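Probable amidase (Thermus thermophilus, PDB 2DC0) is a probable amidase, a member of the amidase family whose helices surround a large mixed beta sheet, and forms an assembly of two chains. Local coordinates at residues E5-R8 with L9-G13; H297-A300 with L301-P305; T323-D326 with Y327-V331. One frame throughout, in Å; residues are numbered along the deposited sequence.

All three contacts are local, each joining two adjoining segments of one helical stretch, so none closes a loop, and they follow in series without nesting or crossing. Contact 1 ends helix 3-11 near the N terminus, where side chains reach helices 17-30 and 213-224. Far along the chain, contact 2 makes up the short helix 298-303, which follows helix 281-296 and packs on helix 310-321. Contact 3 then starts helix 324-345, laid against helix 281-296 and the second subunit. Centre to centre, contacts 2 and 3 are about 22 Å apart; contact 1 lies about 48 and 52 Å from them, on the opposite side of the chain's centre.

Contact 1. Residues E5-R8 with L9-G13; sequences EAKR and LLETG
K7 and E11 are joined by an i to i+4 salt bridge in the last turns of helix 3-11, just before the chain leaves the helix in a Schellman motif at G13. K7 NZ lies 3.1 Å from E11 OE2 and meets it from above the carboxylate plane, 47° out of it. The lysine chain starts out away from the following turn, runs extended to CE and bends only at its last torsion (chi4 -65°), which brings the ammonium group back to E11. Along the backbone, the bond from L9 N to E5 O (3.0 Å) and that from L10 N to A6 O (3.0 Å) show regular alpha-helical spacing. L9 and L10 also lay their CG atoms over these same carbonyl oxygens, L9 CG 3.3 Å from E5 O. L10 and A6 are the buried members: L10 packs on P17 and L20 of helix 17-30, A6 on M1 and L161. K7 touches F218 of helix 213-224. At the exit, G13 takes a positive phi (67°) and its N bonds to L10 O at 3.2 Å, while T12 N reaches R8 O at 3.0 Å.

Contact 2. Residues H297-A300 with L301-P305; sequences HEKA and LKEHP
K299 and E303, one turn apart on the short helix 298-303, form a salt bridge in which a single ammonium group faces both carboxylate oxygens. K299 NZ stands 2.7 Å from E303 OE1 and equally 2.7 Å from E303 OE2, and each oxygen offers its syn lone pair, so the nitrogen sits in the notch between them. The two side chains leave the backbone differently. K299 has CG anti to its backbone N, and after a straight run of methylenes a single turn at chi4 (-62°) swings NZ across to the glutamate. E303 instead has CG anti to the carbonyl carbon (chi1 -73°) and continues extended, which sends the carboxylate back along the helix. OE2 of E303 is pressed close against the lysine chain, with K299 CG and K299 CE each 3.0 Å from it, a tight contact.

The backbone beneath is helical, with the bond from L301 N to H297 O at 2.9 Å and that from E303 N to K299 O also at 2.9 Å, the latter nearly straight. In the final turn H304 N bonds to A300 O; the modelled 2.6 Å between these two atoms is short enough to be doubtful. L301 CB rests 3.2 Å from H297 O, and with CG opposite the backbone N (chi1 -170°) the end of the leucine is carried off toward helix 310-321.

H297 is both the residue that leaves helix 281-296 and the N-cap of helix 298-303, and its buried ring touches I120. Beyond the charged face, which is exposed, L301 packs on R313, L316 and L320 of helix 310-321, while A300 and H304 meet P90 in a loop.

Contact 3. Residues T323-D326 with Y327-V331; sequences TEKD and YRDAV
E324 and R328 form a two-pronged salt bridge in the first turn of helix 324-345, and with K325 they make the close-packed part of the contact. The guanidinium presents its side: R328 NE meets E324 OE1 at 2.9 Å, almost straight (177°), and R328 NH2 meets E324 OE2, also at 2.9 Å. Both oxygens are approached on their syn side. This pair of bonds, one to each oxygen, holds the rotation of the two flat groups, leaving a twist of 28° between their planes. E324 gets there by placing CG between its backbone N and carbonyl carbon (chi1 62°) and bending again at CG; its OE1 is also hydrogen-bonded to Y291 OH of the second subunit. K325 CA lies over one guanidinium face, 3.5 Å above the plane and offset toward the rim, while K325 CD comes within 3.1 Å of R328 NH2 as the side chains cross at about a right angle.

On the looser side K325 is itself exposed, and bends at chi2 and chi4 to carry NZ to D329, 2.7 Å from OD2; the second bond, to OD1, is weak. D329 is partly covered, and its OD1 is also salt-bridged to R201 of the second subunit. At the helix start a capping box forms: D326 OD2 accepts from T323 N at 2.9 Å and also from T323 OG1.

The Y327 side is buried. Y327 and A330 pack on L288 of helix 281-296, where Y327 also stacks with Y291 of the same chain and bonds through OH to E292 of the same chain; Y327 of the second subunit meets the ring nearly at right angles, so this helix start lies between helix 281-296 and the partner chain.

Contact 1. Residues E5-R8 with L9-G13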
loop_
_atom_site.group_PDB
_atom_site.type_symbol
_atom_site.label_atom_id
_atom_site.label_comp_id
_atom_site.label_asym_id
_atom_site.label_seq_id
_atom_site.Cartn_x
_atom_site.Cartn_y
_atom_site.Cartn_z
ATOM N N GLU A 5 -27.043 0.273 -24.051
ATOM C CA GLU A 5 -28.090 0.619 -25.002
ATOM C C GLU A 5 -28.242 -0.531 -25.998
ATOM O O GLU A 5 -29.357 -0.901 -26.366
ATOM C CB GLU A 5 -27.751 1.906 -25.757
ATOM C CG GLU A 5 -28.928 2.454 -26.561
ATOM C CD GLU A 5 -28.510 3.484 -27.594
ATOM O OE1 GLU A 5 -27.855 4.486 -27.217
ATOM O OE2 GLU A 5 -28.844 3.295 -28.787
ATOM N N ALA A 6 -27.115 -1.096 -26.431
ATOM C CA ALA A 6 -27.143 -2.214 -27.373
ATOM C C ALA A 6 -27.811 -3.410 -26.707
ATOM O O ALA A 6 -28.547 -4.165 -27.342
ATOM C CB ALA A 6 -25.727 -2.580 -27.803
ATOM N N LYS A 7 -27.547 -3.574 -25.417
ATOM C CA LYS A 7 -28.119 -4.668 -24.652
ATOM C C LYS A 7 -29.637 -4.502 -24.585
ATOM O O LYS A 7 -30.376 -5.485 -24.540
ATOM C CB LYS A 7 -27.511 -4.672 -23.246
ATOM C CG LYS A 7 -27.907 -5.846 -22.378
ATOM C CD LYS A 7 -27.078 -5.868 -21.100
ATOM C CE LYS A 7 -27.514 -6.998 -20.187
ATOM N NZ LYS A 7 -28.907 -6.785 -19.706
ATOM N N ARG A 8 -30.090 -3.249 -24.592
ATOM C CA ARG A 8 -31.516 -2.927 -24.540
ATOM C C ARG A 8 -32.176 -3.216 -25.891
ATOM O O ARG A 8 -33.315 -3.680 -25.952
ATOM C CB ARG A 8 -31.713 -1.447 -24.191
ATOM C CG ARG A 8 -33.141 -1.069 -23.804
ATOM C CD ARG A 8 -33.271 0.434 -23.586
ATOM N NE ARG A 8 -34.501 0.804 -22.884
ATOM C CZ ARG A 8 -34.747 0.538 -21.603
ATOM N NH1 ARG A 8 -33.848 -0.108 -20.869
ATOM N NH2 ARG A 8 -35.893 0.921 -21.049
ATOM N N LEU A 9 -31.458 -2.925 -26.970
ATOM C CA LEU A 9 -31.966 -3.162 -28.310
ATOM C C LEU A 9 -32.105 -4.658 -28.550
ATOM O O LEU A 9 -33.023 -5.103 -29.233
ATOM C CB LEU A 9 -31.022 -2.562 -29.348
ATOM C CG LEU A 9 -30.890 -1.040 -29.321
ATOM C CD1 LEU A 9 -29.842 -0.604 -30.334
ATOM C CD2 LEU A 9 -32.245 -0.398 -29.636
ATOM N N LEU A 10 -31.184 -5.430 -27.984
ATOM C CA LEU A 10 -31.210 -6.877 -28.130
ATOM C C LEU A 10 -32.398 -7.477 -27.385
ATOM O O LEU A 10 -33.072 -8.372 -27.897
ATOM C CB LEU A 10 -29.910 -7.491 -27.603
ATOM C CG LEU A 10 -28.657 -7.347 -28.468
ATOM C CD1 LEU A 10 -27.445 -7.879 -27.712
ATOM C CD2 LEU A 10 -28.847 -8.104 -29.772
ATOM N N GLU A 11 -32.653 -6.977 -26.179
ATOM C CA GLU A 11 -33.760 -7.475 -25.365
ATOM C C GLU A 11 -35.116 -7.123 -25.965
ATOM O O GLU A 11 -36.083 -7.873 -25.814
ATOM C CB GLU A 11 -33.668 -6.911 -23.945
ATOM C CG GLU A 11 -32.333 -7.174 -23.276
ATOM C CD GLU A 11 -32.210 -6.488 -21.931
ATOM O OE1 GLU A 11 -32.622 -5.311 -21.822
ATOM O OE2 GLU A 11 -31.677 -7.118 -20.991
ATOM N N THR A 12 -35.184 -5.982 -26.644
ATOM C CA THR A 12 -36.431 -5.540 -27.257
ATOM C C THR A 12 -36.561 -6.047 -28.687
ATOM O O THR A 12 -37.510 -5.704 -29.390
ATOM C CB THR A 12 -36.538 -4.001 -27.268
ATOM O OG1 THR A 12 -35.408 -3.448 -27.951
ATOM C CG2 THR A 12 -36.587 -3.460 -25.851
ATOM N N GLY A 13 -35.597 -6.854 -29.115
ATOM C CA GLY A 13 -35.634 -7.400 -30.459
ATOM C C GLY A 13 -35.466 -6.392 -31.580
ATOM O O GLY A 13 -35.957 -6.615 -32.685
#

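Contact 2. Residues H297-A300 with L301-P305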
loop_
_atom_site.group_PDB
_atom_site.type_symbol
_atom_site.label_atom_id
_atom_site.label_comp_id
_atom_site.label_asym_id
_atom_site.label_seq_id
_atom_site.Cartn_x
_atom_site.Cartn_y
_atom_site.Cartn_z
ATOM N N HIS A 297 11.086 -10.628 -19.313
ATOM C CA HIS A 297 11.616 -10.845 -20.655
ATOM C C HIS A 297 13.117 -11.075 -20.687
ATOM O O HIS A 297 13.750 -10.924 -21.731
ATOM C CB HIS A 297 11.271 -9.639 -21.524
ATOM C CG HIS A 297 9.802 -9.373 -21.614
ATOM N ND1 HIS A 297 8.970 -10.070 -22.463
ATOM C CD2 HIS A 297 9.006 -8.522 -20.920
ATOM C CE1 HIS A 297 7.724 -9.663 -22.289
ATOM N NE2 HIS A 297 7.720 -8.724 -21.358
ATOM N N GLU A 298 13.681 -11.448 -19.548
ATOM C CA GLU A 298 15.115 -11.674 -19.440
ATOM C C GLU A 298 15.671 -12.701 -20.432
ATOM O O GLU A 298 16.691 -12.459 -21.077
ATOM C CB GLU A 298 15.452 -12.085 -18.008
ATOM C CG GLU A 298 16.917 -12.350 -17.773
ATOM C CD GLU A 298 17.273 -12.330 -16.301
ATOM O OE1 GLU A 298 16.506 -12.889 -15.487
ATOM O OE2 GLU A 298 18.325 -11.756 -15.963
ATOM N N LYS A 299 15.000 -13.841 -20.553
ATOM C CA LYS A 299 15.442 -14.885 -21.469
ATOM C C LYS A 299 15.418 -14.391 -22.915
ATOM O O LYS A 299 16.418 -14.487 -23.631
ATOM C CB LYS A 299 14.552 -16.120 -21.314
ATOM C CG LYS A 299 14.986 -17.322 -22.134
ATOM C CD LYS A 299 14.133 -18.539 -21.802
ATOM C CE LYS A 299 14.624 -19.783 -22.532
ATOM N NZ LYS A 299 14.543 -19.633 -24.016
ATOM N N ALA A 300 14.281 -13.849 -23.343
ATOM C CA ALA A 300 14.152 -13.352 -24.710
ATOM C C ALA A 300 15.145 -12.231 -25.015
ATOM O O ALA A 300 15.666 -12.142 -26.128
ATOM C CB ALA A 300 12.730 -12.862 -24.960
ATOM N N LEU A 301 15.404 -11.379 -24.029
ATOM C CA LEU A 301 16.322 -10.261 -24.219
ATOM C C LEU A 301 17.754 -10.748 -24.442
ATOM O O LEU A 301 18.553 -10.079 -25.096
ATOM C CB LEU A 301 16.265 -9.320 -23.015
ATOM C CG LEU A 301 16.987 -7.973 -23.152
ATOM C CD1 LEU A 301 16.495 -7.234 -24.388
ATOM C CD2 LEU A 301 16.734 -7.142 -21.907
ATOM N N LYS A 302 18.070 -11.918 -23.898
ATOM C CA LYS A 302 19.394 -12.496 -24.059
ATOM C C LYS A 302 19.463 -13.294 -25.357
ATOM O O LYS A 302 20.415 -13.171 -26.120
ATOM C CB LYS A 302 19.716 -13.427 -22.891
ATOM C CG LYS A 302 21.148 -13.935 -22.887
ATOM C CD LYS A 302 22.118 -12.786 -22.642
ATOM C CE LYS A 302 23.554 -13.265 -22.564
ATOM N NZ LYS A 302 24.477 -12.132 -22.280
ATOM N N GLU A 303 18.439 -14.104 -25.605
ATOM C CA GLU A 303 18.396 -14.947 -26.794
ATOM C C GLU A 303 18.010 -14.245 -28.094
ATOM O O GLU A 303 18.634 -14.472 -29.132
ATOM C CB GLU A 303 17.455 -16.127 -26.548
ATOM C CG GLU A 303 18.022 -17.175 -25.605
ATOM C CD GLU A 303 16.973 -18.158 -25.127
ATOM O OE1 GLU A 303 16.095 -18.534 -25.932
ATOM O OE2 GLU A 303 17.034 -18.562 -23.946
ATOM N N HIS A 304 16.985 -13.400 -28.044
ATOM C CA HIS A 304 16.533 -12.686 -29.235
ATOM C C HIS A 304 16.271 -11.215 -28.947
ATOM O O HIS A 304 15.126 -10.760 -28.975
ATOM C CB HIS A 304 15.254 -13.327 -29.783
ATOM C CG HIS A 304 15.423 -14.758 -30.187
ATOM N ND1 HIS A 304 15.449 -15.793 -29.277
ATOM C CD2 HIS A 304 15.619 -15.321 -31.401
ATOM C CE1 HIS A 304 15.657 -16.931 -29.913
ATOM N NE2 HIS A 304 15.765 -16.673 -31.204
ATOM N N PRO A 305 17.333 -10.447 -28.666
ATOM C CA PRO A 305 17.175 -9.020 -28.375
ATOM C C PRO A 305 16.671 -8.225 -29.574
ATOM O O PRO A 305 16.042 -7.174 -29.413
ATOM C CB PRO A 305 18.577 -8.600 -27.947
ATOM C CG PRO A 305 19.447 -9.493 -28.775
ATOM C CD PRO A 305 18.755 -10.831 -28.636
#

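Contact 3. Residues T323-D326 with Y327-V331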
loop_
_atom_site.group_PDB
_atom_site.type_symbol
_atom_site.label_atom_id
_atom_site.label_comp_id
_atom_site.label_asym_id
_atom_site.label_seq_id
_atom_site.Cartn_x
_atom_site.Cartn_y
_atom_site.Cartn_z
ATOM N N THR A 323 19.899 -3.447 -10.043
ATOM C CA THR A 323 20.119 -4.655 -9.253
ATOM C C THR A 323 18.980 -4.891 -8.271
ATOM O O THR A 323 18.083 -4.064 -8.148
ATOM C CB THR A 323 21.404 -4.535 -8.441
ATOM O OG1 THR A 323 21.261 -3.456 -7.509
ATOM C CG2 THR A 323 22.581 -4.248 -9.361
ATOM N N GLU A 324 19.029 -6.017 -7.565
ATOM C CA GLU A 324 17.999 -6.327 -6.590
ATOM C C GLU A 324 18.021 -5.296 -5.459
ATOM O O GLU A 324 17.010 -5.086 -4.781
ATOM C CB GLU A 324 18.166 -7.764 -6.065
ATOM C CG GLU A 324 19.463 -8.073 -5.319
ATOM C CD GLU A 324 19.457 -7.523 -3.909
ATOM O OE1 GLU A 324 18.474 -7.778 -3.177
ATOM O OE2 GLU A 324 20.432 -6.843 -3.532
ATOM N N LYS A 325 19.165 -4.643 -5.264
ATOM C CA LYS A 325 19.275 -3.602 -4.239
ATOM C C LYS A 325 18.447 -2.396 -4.690
ATOM O O LYS A 325 17.722 -1.800 -3.894
ATOM C CB LYS A 325 20.738 -3.179 -4.038
ATOM C CG LYS A 325 20.936 -1.955 -3.130
ATOM C CD LYS A 325 20.440 -2.211 -1.710
ATOM C CE LYS A 325 20.809 -1.073 -0.752
ATOM N NZ LYS A 325 20.140 0.224 -1.081
ATOM N N ASP A 326 18.555 -2.039 -5.967
ATOM C CA ASP A 326 17.791 -0.911 -6.495
ATOM C C ASP A 326 16.302 -1.215 -6.355
ATOM O O ASP A 326 15.503 -0.332 -6.058
ATOM C CB ASP A 326 18.121 -0.662 -7.974
ATOM C CG ASP A 326 19.544 -0.187 -8.185
ATOM O OD1 ASP A 326 19.951 0.795 -7.526
ATOM O OD2 ASP A 326 20.260 -0.789 -9.016
ATOM N N TYR A 327 15.940 -2.474 -6.572
ATOM C CA TYR A 327 14.556 -2.896 -6.474
ATOM C C TYR A 327 14.071 -2.787 -5.027
ATOM O O TYR A 327 12.979 -2.281 -4.774
ATOM C CB TYR A 327 14.414 -4.328 -7.000
ATOM C CG TYR A 327 13.003 -4.865 -6.987
ATOM C CD1 TYR A 327 11.971 -4.202 -7.651
ATOM C CD2 TYR A 327 12.703 -6.047 -6.315
ATOM C CE1 TYR A 327 10.665 -4.708 -7.641
ATOM C CE2 TYR A 327 11.412 -6.556 -6.302
ATOM C CZ TYR A 327 10.399 -5.886 -6.964
ATOM O OH TYR A 327 9.121 -6.402 -6.942
ATOM N N ARG A 328 14.881 -3.244 -4.075
ATOM C CA ARG A 328 14.498 -3.152 -2.667
ATOM C C ARG A 328 14.252 -1.696 -2.277
ATOM O O ARG A 328 13.309 -1.396 -1.539
ATOM C CB ARG A 328 15.583 -3.754 -1.765
ATOM C CG ARG A 328 15.573 -5.278 -1.720
ATOM C CD ARG A 328 16.526 -5.812 -0.660
ATOM N NE ARG A 328 17.911 -5.858 -1.123
ATOM C CZ ARG A 328 18.892 -5.087 -0.662
ATOM N NH1 ARG A 328 18.658 -4.188 0.286
ATOM N NH2 ARG A 328 20.119 -5.230 -1.138
ATOM N N ASP A 329 15.102 -0.795 -2.774
ATOM C CA ASP A 329 14.965 0.634 -2.487
ATOM C C ASP A 329 13.676 1.170 -3.105
ATOM O O ASP A 329 12.937 1.938 -2.476
ATOM C CB ASP A 329 16.154 1.427 -3.047
ATOM C CG ASP A 329 17.444 1.176 -2.281
ATOM O OD1 ASP A 329 17.374 0.694 -1.134
ATOM O OD2 ASP A 329 18.528 1.478 -2.825
ATOM N N ALA A 330 13.413 0.767 -4.347
ATOM C CA ALA A 330 12.206 1.198 -5.042
ATOM C C ALA A 330 10.982 0.720 -4.268
ATOM O O ALA A 330 10.020 1.465 -4.095
ATOM C CB ALA A 330 12.189 0.634 -6.466
ATOM N N VAL A 331 11.025 -0.530 -3.809
ATOM C CA VAL A 331 9.922 -1.114 -3.046
ATOM C C VAL A 331 9.672 -0.333 -1.747
ATOM O O VAL A 331 8.523 -0.100 -1.362
ATOM C CB VAL A 331 10.210 -2.597 -2.712
ATOM C CG1 VAL A 331 9.186 -3.128 -1.715
ATOM C CG2 VAL A 331 10.168 -3.427 -3.997
#